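Local coordinates for protein endo-beta-1,4-glucanase (Bacillus licheniformis, PDB 2JEM) that hydrolyses beta-1,4-linked glucans, acting as a xyloglucanase and endoglucanase of glycoside hydrolase family 12 in the breakdown of plant cell wall polysaccharides, at residues 56-61 with 79-84; 121-126 with 252-257; 138-143 with 154-159. The protein carries 1 engineered substitution. One frame throughout, in Å; residues are numbered along the deposited sequence. Where two conformers were deposited one is given.

Overall arrangement
The three contacts follow the two-sheet architecture of a family 12 jelly roll. Contact 1 comes first along the chain and joins the loops at the open end of the hairpin formed by strands 62-67 and 72-79. Contact 2 pairs strands 118-128 and 247-260 inside the six-strand sheet, 118-128 being next to the outermost strand 210-214; 125 residues separate its segments. Contact 3 falls within that interval, pairing strands 131-141 and 154-163 of the other sheet. Centres of contacts 2 and 3 lie about 21 Å apart, on opposite sides of the chain's centre; contact 1 is more peripheral, its centre about 26 and 27 Å from theirs. Together they sample both layers of the sandwich and one of its margins.

Contact 1 (56-61 with 79-84); sequences DQVSGW and WPSNTS
Trp61 sets its CB over one face of the Trp79 indole, the two side chains running side by side in the same direction. With chi1 at 76°, Trp61 CG sits between its own backbone N and carbonyl carbon, a rotation that lays the indole along its neighbour. Starting from the backbone, Trp61 CB makes the closest approach, 3.4 Å from Trp79 CZ3, and forms a CH-pi contact over the six-membered ring, 22° off the ring normal. Next along, Trp61 CG meets Trp79 CH2 at 3.8 Å, CD2 is also nearest to CH2, and Trp61 CE3 reaches Trp79 CZ2 at 3.7 Å. The ring planes are only 13° apart but slid so far that they barely overlap, so the CB does much of the touching.

Val58 comes to Trp79 from another side, at the edge of the ring, its CB 3.7 Å from Trp79 CE3. Val58 CG1 turns to Pro80, 3.6 Å from CD, while CG2 also lies at the Trp79 edge, near CE3, with Ser81 CB a little farther off. Water 2 ties the backbones together, donating to Ser59 O at 2.7 Å and to Pro80 O at 3.0 Å; water 1 bridges Gln57 OE1 and Thr83 OG1. Trp79 NE1 is hydrogen-bonded to Gln63 OE1.

The first loop doubles back through a type II beta turn from Val58 to Trp61, with Gly60 at positive phi. In the second loop Pro80 centres an inverse gamma turn and Ser81 OG accepts from Thr83 N in an ST turn: two turn-rich loops packed together at the open end of a beta hairpin.

Contact 2 (121-126 with 252-257); sequences KVSYSI and NISNWD
Lys121, Asn255 and Ser123 share one face of this antiparallel strand pair. Lys121 CB begins 3.6 Å from Asn255 ND2. The chain then bends at chi3 (-68°) to run beside Asp257, where Lys121 CE lies 3.7 Å from Asp257 CB. Lys121 NZ makes a long and rather doubtful salt bridge of 3.8 Å to Asp257 OD2, since both side chains have two conformers; the firmer partners of this carboxylate are Tyr46 and Lys42, both at OD1. At the same pair the two backbones exchange hydrogen bonds, Lys121 N with Asp257 O and Asp257 N with Lys121 O.

Asn255 has its CG turned away from the backbone N (chi1 -163°), which brings ND2 back across to the partner strand. There it donates to water 3 at 2.9 Å, and the same water is 2.7 Å from Ser123 OG, so the two polar ends are linked without touching. Ser123 also faces a classic beta bulge: its carbonyl oxygen takes Ser254 N at 2.9 Å and, weakly, Asn255 N at 3.5 Å, shifting the register by one residue.

Val122, Tyr124 and Trp256 project from the other face onto strands of the second sheet, among them 131-141 and 234-244, in the sandwich's hydrophobic core; Ile253 packs against strand 72-79. Within their own sheet, strand 118-128 is flanked next by 210-214 and strand 247-260 by 72-79.

Contact 3 (138-143 with 154-159); sequences IWLHNT and DQIMIW. Engineered in segment 154-159: Gln155 (natural residue Glu).
Ile138 pairs with Ile156 through two backbone hydrogen bonds, Ile138 N to Ile156 O and Ile156 N to Ile138 O, each 2.8 Å. Ile138 CD1 reaches past Ile156 to meet Ile158 CD1 at 3.8 Å.

Trp139 points to the opposite face, beside the engineered Gln155 (Glu in the natural sequence). The glutamine chain is extended with CG anti to the backbone N (chi1 178°), which lays it along one face of the indole: CG sits over the six-membered ring and Gln155 CD comes 3.3 Å from Trp139 CH2. The amide is nearly flat on the ring, planes 20° apart; its NE2 hydrogen-bonds Asp137 OD1 and its OE1 accepts from Trp197 NE1. Exchanging Trp139 for an alanine would probably leave the glutamine chain without the surface it lies on.

Leu140 returns to the isoleucine face, its N bonded to Asp154 O at 2.9 Å and its CD1 touching Ile156 CD1 at 3.8 Å.

This is an antiparallel pair in the second sheet of the family 12 jelly-roll sandwich. On the isoleucine face Ile156 and Ile158 pack against helix 215-225, while strand 131-141 is flanked by antiparallel 234-244 and strand 154-163 by parallel 195-204.

Contact 1 (56-61 with 79-84)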
loop_
_atom_site.group_PDB
_atom_site.type_symbol
_atom_site.label_atom_id
_atom_site.label_comp_id
_atom_site.label_asym_id
_atom_site.label_seq_id
_atom_site.Cartn_x
_atom_site.Cartn_y
_atom_site.Cartn_z
ATOM N N ASP A 56 5.277 -13.118 -16.170
ATOM C CA ASP A 56 5.023 -13.759 -17.467
ATOM C C ASP A 56 4.803 -12.755 -18.608
ATOM O O ASP A 56 4.833 -13.153 -19.776
ATOM C CB ASP A 56 3.838 -14.754 -17.375
ATOM C CG ASP A 56 4.096 -15.906 -16.401
ATOM O OD1 ASP A 56 5.269 -16.316 -16.221
ATOM O OD2 ASP A 56 3.113 -16.422 -15.804
ATOM N N GLN A 57 4.615 -11.471 -18.280
ATOM C CA GLN A 57 4.402 -10.416 -19.278
ATOM C C GLN A 57 5.680 -9.735 -19.792
ATOM O O GLN A 57 5.686 -9.190 -20.901
ATOM C CB GLN A 57 3.533 -9.284 -18.723
ATOM C CG GLN A 57 2.103 -9.589 -18.303
ATOM C CD GLN A 57 1.467 -8.392 -17.529
ATOM O OE1 GLN A 57 1.611 -7.207 -17.908
ATOM N NE2 GLN A 57 0.760 -8.712 -16.443
ATOM N N VAL A 58 6.729 -9.701 -18.961
ATOM C CA VAL A 58 7.885 -8.841 -19.235
ATOM C C VAL A 58 9.179 -9.650 -19.299
ATOM O O VAL A 58 9.628 -10.203 -18.284
ATOM C CB VAL A 58 8.041 -7.704 -18.176
ATOM C CG1 VAL A 58 9.254 -6.803 -18.524
ATOM C CG2 VAL A 58 6.734 -6.840 -18.079
ATOM N N SER A 59 9.772 -9.710 -20.494
ATOM C CA SER A 59 10.977 -10.521 -20.681
ATOM C C SER A 59 12.118 -9.814 -19.984
ATOM O O SER A 59 12.314 -8.596 -20.144
ATOM C CB SER A 59 11.308 -10.712 -22.161
ATOM O OG SER A 59 10.260 -11.409 -22.809
ATOM N N GLY A 60 12.850 -10.588 -19.195
ATOM C CA GLY A 60 14.042 -10.091 -18.526
ATOM C C GLY A 60 13.773 -9.310 -17.261
ATOM O O GLY A 60 14.666 -8.582 -16.797
ATOM N N TRP A 61 12.557 -9.418 -16.710
ATOM C CA TRP A 61 12.255 -8.751 -15.425
ATOM C C TRP A 61 13.134 -9.380 -14.328
ATOM O O TRP A 61 13.503 -10.553 -14.417
ATOM C CB TRP A 61 10.771 -8.909 -15.051
ATOM C CG TRP A 61 10.460 -10.283 -14.531
ATOM C CD1 TRP A 61 10.149 -11.399 -15.283
ATOM C CD2 TRP A 61 10.495 -10.716 -13.165
ATOM N NE1 TRP A 61 9.978 -12.491 -14.459
ATOM C CE2 TRP A 61 10.192 -12.107 -13.158
ATOM C CE3 TRP A 61 10.772 -10.073 -11.940
ATOM C CZ2 TRP A 61 10.135 -12.864 -11.968
ATOM C CZ3 TRP A 61 10.713 -10.832 -10.745
ATOM C CH2 TRP A 61 10.416 -12.208 -10.777
ATOM N N TRP A 79 12.058 -3.630 -14.783
ATOM C CA TRP A 79 10.804 -3.929 -15.499
ATOM C C TRP A 79 10.888 -3.237 -16.864
ATOM O O TRP A 79 10.339 -2.148 -17.055
ATOM C CB TRP A 79 9.598 -3.473 -14.654
ATOM C CG TRP A 79 9.321 -4.423 -13.519
ATOM C CD1 TRP A 79 9.619 -4.239 -12.189
ATOM C CD2 TRP A 79 8.707 -5.711 -13.615
ATOM N NE1 TRP A 79 9.219 -5.322 -11.460
ATOM C CE2 TRP A 79 8.663 -6.248 -12.309
ATOM C CE3 TRP A 79 8.186 -6.470 -14.687
ATOM C CZ2 TRP A 79 8.131 -7.513 -12.037
ATOM C CZ3 TRP A 79 7.644 -7.728 -14.412
ATOM C CH2 TRP A 79 7.620 -8.232 -13.103
ATOM N N PRO A 80 11.655 -3.833 -17.798
ATOM C CA PRO A 80 11.863 -3.212 -19.103
ATOM C C PRO A 80 10.587 -3.317 -19.949
ATOM O O PRO A 80 10.428 -4.253 -20.719
ATOM C CB PRO A 80 13.022 -4.025 -19.705
ATOM C CG PRO A 80 12.965 -5.328 -19.039
ATOM C CD PRO A 80 12.374 -5.118 -17.668
ATOM N N SER A 81 9.686 -2.356 -19.754
ATOM C CA SER A 81 8.365 -2.355 -20.349
ATOM C C SER A 81 7.920 -0.914 -20.492
ATOM O O SER A 81 8.221 -0.082 -19.651
ATOM C CB SER A 81 7.368 -3.053 -19.415
ATOM O OG SER A 81 6.024 -2.868 -19.838
ATOM N N ASN A 82 7.177 -0.621 -21.539
ATOM C CA ASN A 82 6.514 0.672 -21.592
ATOM C C ASN A 82 4.993 0.526 -21.651
ATOM O O ASN A 82 4.310 1.465 -22.039
ATOM C CB ASN A 82 7.060 1.520 -22.746
ATOM C CG ASN A 82 7.260 0.711 -24.011
ATOM O OD1 ASN A 82 6.426 -0.121 -24.366
ATOM N ND2 ASN A 82 8.392 0.930 -24.683
ATOM N N THR A 83 4.470 -0.645 -21.280
ATOM C CA THR A 83 3.010 -0.817 -21.163
ATOM C C THR A 83 2.530 -0.243 -19.837
ATOM O O THR A 83 3.293 -0.150 -18.869
ATOM C CB THR A 83 2.523 -2.285 -21.285
ATOM O OG1 THR A 83 3.005 -3.050 -20.174
ATOM C CG2 THR A 83 2.972 -2.921 -22.593
ATOM N N SER A 84 1.253 0.125 -19.795
ATOM C CA SER A 84 0.722 0.901 -18.684
ATOM C C SER A 84 0.136 0.054 -17.549
ATOM O O SER A 84 -0.429 0.599 -16.611
ATOM C CB SER A 84 -0.322 1.889 -19.190
ATOM O OG SER A 84 -1.502 1.182 -19.549
HETATM O O HOH W 1 2.196 -5.725 -20.289
HETATM O O HOH W 2 11.656 -6.717 -21.947
#

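Contact 2 (121-126 with 252-257)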
loop_
_atom_site.group_PDB
_atom_site.type_symbol
_atom_site.label_atom_id
_atom_site.label_comp_id
_atom_site.label_asym_id
_atom_site.label_seq_id
_atom_site.Cartn_x
_atom_site.Cartn_y
_atom_site.Cartn_z
ATOM N N LYS A 121 4.771 5.565 10.294
ATOM C CA LYS A 121 5.941 6.381 10.002
ATOM C C LYS A 121 6.646 5.750 8.823
ATOM O O LYS A 121 6.842 4.527 8.813
ATOM C CB LYS A 121 6.902 6.420 11.201
ATOM C CG LYS A 121 6.241 6.607 12.572
ATOM C CD LYS A 121 7.264 6.589 13.708
ATOM C CE LYS A 121 7.908 5.213 13.914
ATOM N NZ LYS A 121 8.400 5.024 15.315
ATOM N N VAL A 122 7.023 6.566 7.843
ATOM C CA VAL A 122 7.882 6.075 6.783
ATOM C C VAL A 122 8.850 7.177 6.349
ATOM O O VAL A 122 8.465 8.337 6.274
ATOM C CB VAL A 122 7.074 5.488 5.571
ATOM C CG1 VAL A 122 6.438 6.578 4.724
ATOM C CG2 VAL A 122 7.981 4.577 4.715
ATOM N N SER A 123 10.105 6.795 6.107
ATOM C CA SER A 123 11.062 7.654 5.409
ATOM C C SER A 123 11.704 6.776 4.348
ATOM O O SER A 123 12.077 5.626 4.621
ATOM C CB SER A 123 12.114 8.180 6.356
ATOM O OG SER A 123 11.529 8.925 7.402
ATOM N N TYR A 124 11.809 7.285 3.135
ATOM C CA TYR A 124 12.326 6.464 2.050
ATOM C C TYR A 124 12.990 7.358 1.007
ATOM O O TYR A 124 12.855 8.591 1.036
ATOM C CB TYR A 124 11.176 5.652 1.418
ATOM C CG TYR A 124 10.288 6.531 0.579
ATOM C CD1 TYR A 124 9.246 7.274 1.170
ATOM C CD2 TYR A 124 10.500 6.653 -0.799
ATOM C CE1 TYR A 124 8.445 8.103 0.415
ATOM C CE2 TYR A 124 9.693 7.497 -1.578
ATOM C CZ TYR A 124 8.665 8.212 -0.956
ATOM O OH TYR A 124 7.891 9.045 -1.727
ATOM N N SER A 125 13.713 6.730 0.086
ATOM C CA SER A 125 14.305 7.445 -1.033
ATOM C C SER A 125 14.310 6.495 -2.207
ATOM O O SER A 125 14.801 5.374 -2.073
ATOM C CB SER A 125 15.732 7.864 -0.720
ATOM O OG SER A 125 16.256 8.600 -1.821
ATOM N N ILE A 126 13.708 6.932 -3.310
ATOM C CA ILE A 126 13.748 6.217 -4.585
ATOM C C ILE A 126 14.797 6.769 -5.566
ATOM O O ILE A 126 14.901 7.985 -5.790
ATOM C CB ILE A 126 12.335 6.192 -5.273
ATOM C CG1 ILE A 126 11.323 5.392 -4.428
ATOM C CG2 ILE A 126 12.406 5.589 -6.692
ATOM C CD1 ILE A 126 9.849 5.529 -4.948
ATOM N N ASN A 252 15.196 2.665 -0.912
ATOM C CA ASN A 252 15.657 2.341 0.421
ATOM C C ASN A 252 14.700 3.000 1.402
ATOM O O ASN A 252 14.309 4.145 1.233
ATOM C CB ASN A 252 17.081 2.847 0.671
ATOM C CG ASN A 252 17.569 2.527 2.089
ATOM O OD1 ASN A 252 17.632 3.419 2.957
ATOM N ND2 ASN A 252 17.846 1.263 2.343
ATOM N N ILE A 253 14.344 2.242 2.424
ATOM C CA ILE A 253 13.448 2.686 3.474
ATOM C C ILE A 253 14.256 2.736 4.764
ATOM O O ILE A 253 14.863 1.732 5.193
ATOM C CB ILE A 253 12.229 1.745 3.588
ATOM C CG1 ILE A 253 11.350 1.888 2.347
ATOM C CG2 ILE A 253 11.385 2.075 4.821
ATOM C CD1 ILE A 253 10.395 0.703 2.161
ATOM N N SER A 254 14.289 3.925 5.357
ATOM C CA SER A 254 15.118 4.160 6.556
ATOM C C SER A 254 14.320 4.283 7.852
ATOM O O SER A 254 14.900 4.341 8.938
ATOM C CB SER A 254 15.969 5.410 6.370
ATOM O OG SER A 254 15.168 6.571 6.198
ATOM N N ASN A 255 12.998 4.390 7.736
ATOM C CA ASN A 255 12.126 4.389 8.909
ATOM C C ASN A 255 10.802 3.729 8.515
ATOM O O ASN A 255 10.256 4.020 7.443
ATOM C CB ASN A 255 11.910 5.830 9.425
ATOM C CG ASN A 255 11.365 5.877 10.861
ATOM O OD1 ASN A 255 11.770 5.101 11.720
ATOM N ND2 ASN A 255 10.433 6.789 11.109
ATOM N N TRP A 256 10.298 2.839 9.374
ATOM C CA TRP A 256 9.011 2.179 9.136
ATOM C C TRP A 256 8.374 1.675 10.433
ATOM O O TRP A 256 9.029 1.004 11.230
ATOM C CB TRP A 256 9.178 0.952 8.240
ATOM C CG TRP A 256 7.964 0.109 8.226
ATOM C CD1 TRP A 256 7.782 -1.112 8.848
ATOM C CD2 TRP A 256 6.727 0.411 7.563
ATOM N NE1 TRP A 256 6.509 -1.568 8.611
ATOM C CE2 TRP A 256 5.841 -0.658 7.826
ATOM C CE3 TRP A 256 6.284 1.489 6.778
ATOM C CZ2 TRP A 256 4.535 -0.702 7.305
ATOM C CZ3 TRP A 256 4.971 1.462 6.282
ATOM C CH2 TRP A 256 4.118 0.374 6.547
ATOM N N ASP A 257 7.088 1.954 10.597
ATOM C CA ASP A 257 6.298 1.336 11.668
ATOM C C ASP A 257 4.836 1.645 11.419
ATOM O O ASP A 257 4.500 2.646 10.804
ATOM C CB ASP A 257 6.702 1.846 13.067
ATOM C CG ASP A 257 7.641 0.879 13.823
ATOM O OD1 ASP A 257 7.445 -0.362 13.798
ATOM O OD2 ASP A 257 8.585 1.370 14.458
HETATM O O HOH W 3 9.475 8.803 9.216
#

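Contact 3 (138-143 with 154-159)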
loop_
_atom_site.group_PDB
_atom_site.type_symbol
_atom_site.label_atom_id
_atom_site.label_comp_id
_atom_site.label_asym_id
_atom_site.label_seq_id
_atom_site.Cartn_x
_atom_site.Cartn_y
_atom_site.Cartn_z
ATOM N N ILE A 138 -4.093 0.484 2.065
ATOM C CA ILE A 138 -4.866 0.118 3.248
ATOM C C ILE A 138 -6.079 -0.645 2.748
ATOM O O ILE A 138 -6.819 -0.161 1.899
ATOM C CB ILE A 138 -5.297 1.365 4.086
ATOM C CG1 ILE A 138 -4.078 2.219 4.516
ATOM C CG2 ILE A 138 -6.160 0.953 5.299
ATOM C CD1 ILE A 138 -3.873 3.517 3.669
ATOM N N TRP A 139 -6.241 -1.851 3.268
ATOM C CA TRP A 139 -7.311 -2.781 2.855
ATOM C C TRP A 139 -8.363 -2.886 3.945
ATOM O O TRP A 139 -8.032 -3.020 5.141
ATOM C CB TRP A 139 -6.737 -4.170 2.529
ATOM C CG TRP A 139 -5.753 -4.142 1.403
ATOM C CD1 TRP A 139 -4.396 -4.224 1.499
ATOM C CD2 TRP A 139 -6.055 -4.020 -0.003
ATOM N NE1 TRP A 139 -3.822 -4.151 0.233
ATOM C CE2 TRP A 139 -4.821 -4.035 -0.703
ATOM C CE3 TRP A 139 -7.250 -3.890 -0.735
ATOM C CZ2 TRP A 139 -4.745 -3.932 -2.107
ATOM C CZ3 TRP A 139 -7.181 -3.792 -2.143
ATOM C CH2 TRP A 139 -5.925 -3.807 -2.811
ATOM N N LEU A 140 -9.625 -2.840 3.519
ATOM C CA LEU A 140 -10.768 -2.981 4.418
ATOM C C LEU A 140 -11.716 -4.090 3.981
ATOM O O LEU A 140 -11.845 -4.370 2.775
ATOM C CB LEU A 140 -11.550 -1.684 4.567
ATOM C CG LEU A 140 -10.809 -0.488 5.146
ATOM C CD1 LEU A 140 -10.215 0.326 3.994
ATOM C CD2 LEU A 140 -11.757 0.372 5.962
ATOM N N HIS A 141 -12.374 -4.690 4.976
ATOM C CA HIS A 141 -13.392 -5.745 4.792
ATOM C C HIS A 141 -14.586 -5.493 5.737
ATOM O O HIS A 141 -14.478 -4.759 6.739
ATOM C CB HIS A 141 -12.828 -7.132 5.164
ATOM C CG HIS A 141 -11.784 -7.661 4.236
ATOM N ND1 HIS A 141 -10.446 -7.372 4.386
ATOM C CD2 HIS A 141 -11.869 -8.539 3.206
ATOM C CE1 HIS A 141 -9.755 -8.004 3.452
ATOM N NE2 HIS A 141 -10.596 -8.716 2.722
ATOM N N ASN A 142 -15.721 -6.128 5.425
ATOM C CA ASN A 142 -16.818 -6.239 6.389
ATOM C C ASN A 142 -16.490 -7.254 7.477
ATOM O O ASN A 142 -16.912 -7.107 8.616
ATOM C CB ASN A 142 -18.123 -6.651 5.680
ATOM C CG ASN A 142 -18.769 -5.504 4.939
ATOM O OD1 ASN A 142 -18.764 -4.366 5.410
ATOM N ND2 ASN A 142 -19.355 -5.799 3.776
ATOM N N THR A 143 -15.735 -8.289 7.129
ATOM C CA THR A 143 -15.392 -9.313 8.118
ATOM C C THR A 143 -14.160 -8.942 8.943
ATOM O O THR A 143 -13.264 -8.232 8.464
ATOM C CB THR A 143 -15.177 -10.704 7.456
ATOM O OG1 THR A 143 -14.864 -11.669 8.477
ATOM C CG2 THR A 143 -14.036 -10.666 6.441
ATOM N N ASP A 154 -12.976 -2.369 0.308
ATOM C CA ASP A 154 -12.377 -1.053 -0.021
ATOM C C ASP A 154 -10.869 -1.094 0.039
ATOM O O ASP A 154 -10.302 -1.843 0.840
ATOM C CB ASP A 154 -12.848 0.045 0.943
ATOM C CG ASP A 154 -14.367 0.101 1.061
ATOM O OD1 ASP A 154 -14.910 -0.693 1.853
ATOM O OD2 ASP A 154 -15.001 0.943 0.377
ATOM N N GLN A 155 -10.248 -0.277 -0.815
ATOM C CA GLN A 155 -8.811 -0.059 -0.821
ATOM C C GLN A 155 -8.626 1.457 -0.671
ATOM O O GLN A 155 -9.317 2.233 -1.344
ATOM C CB GLN A 155 -8.224 -0.534 -2.162
ATOM C CG GLN A 155 -6.699 -0.296 -2.288
ATOM C CD GLN A 155 -6.186 -0.645 -3.668
ATOM O OE1 GLN A 155 -6.975 -0.911 -4.593
ATOM N NE2 GLN A 155 -4.863 -0.638 -3.831
ATOM N N ILE A 156 -7.701 1.875 0.199
ATOM C CA ILE A 156 -7.301 3.287 0.282
ATOM C C ILE A 156 -5.812 3.359 -0.087
ATOM O O ILE A 156 -4.973 2.609 0.473
ATOM C CB ILE A 156 -7.511 3.881 1.703
ATOM C CG1 ILE A 156 -8.992 3.716 2.140
ATOM C CG2 ILE A 156 -7.054 5.368 1.750
ATOM C CD1 ILE A 156 -9.202 3.970 3.680
ATOM N N MET A 157 -5.492 4.212 -1.055
ATOM C CA MET A 157 -4.090 4.478 -1.361
ATOM C C MET A 157 -3.692 5.893 -0.967
ATOM O O MET A 157 -4.414 6.863 -1.237
ATOM C CB MET A 157 -3.809 4.234 -2.833
ATOM C CG MET A 157 -3.867 2.744 -3.190
ATOM S SD MET A 157 -3.502 2.517 -4.952
ATOM C CE MET A 157 -1.729 2.713 -4.979
ATOM N N ILE A 158 -2.535 6.008 -0.329
ATOM C CA ILE A 158 -2.022 7.321 0.014
ATOM C C ILE A 158 -0.657 7.473 -0.631
ATOM O O ILE A 158 0.319 6.921 -0.158
ATOM C CB ILE A 158 -1.947 7.554 1.549
ATOM C CG1 ILE A 158 -3.309 7.277 2.223
ATOM C CG2 ILE A 158 -1.471 9.002 1.817
ATOM C CD1 ILE A 158 -3.206 7.283 3.788
ATOM N N TRP A 159 -0.616 8.185 -1.762
ATOM C CA TRP A 159 0.596 8.282 -2.572
ATOM C C TRP A 159 1.524 9.388 -2.066
ATOM O O TRP A 159 1.163 10.590 -2.054
ATOM C CB TRP A 159 0.272 8.589 -4.024
ATOM C CG TRP A 159 -0.612 7.671 -4.774
ATOM C CD1 TRP A 159 -1.710 6.971 -4.320
ATOM C CD2 TRP A 159 -0.528 7.417 -6.175
ATOM N NE1 TRP A 159 -2.289 6.274 -5.360
ATOM C CE2 TRP A 159 -1.594 6.542 -6.511
ATOM C CE3 TRP A 159 0.347 7.846 -7.186
ATOM C CZ2 TRP A 159 -1.797 6.064 -7.817
ATOM C CZ3 TRP A 159 0.142 7.390 -8.495
ATOM C CH2 TRP A 159 -0.936 6.506 -8.798
#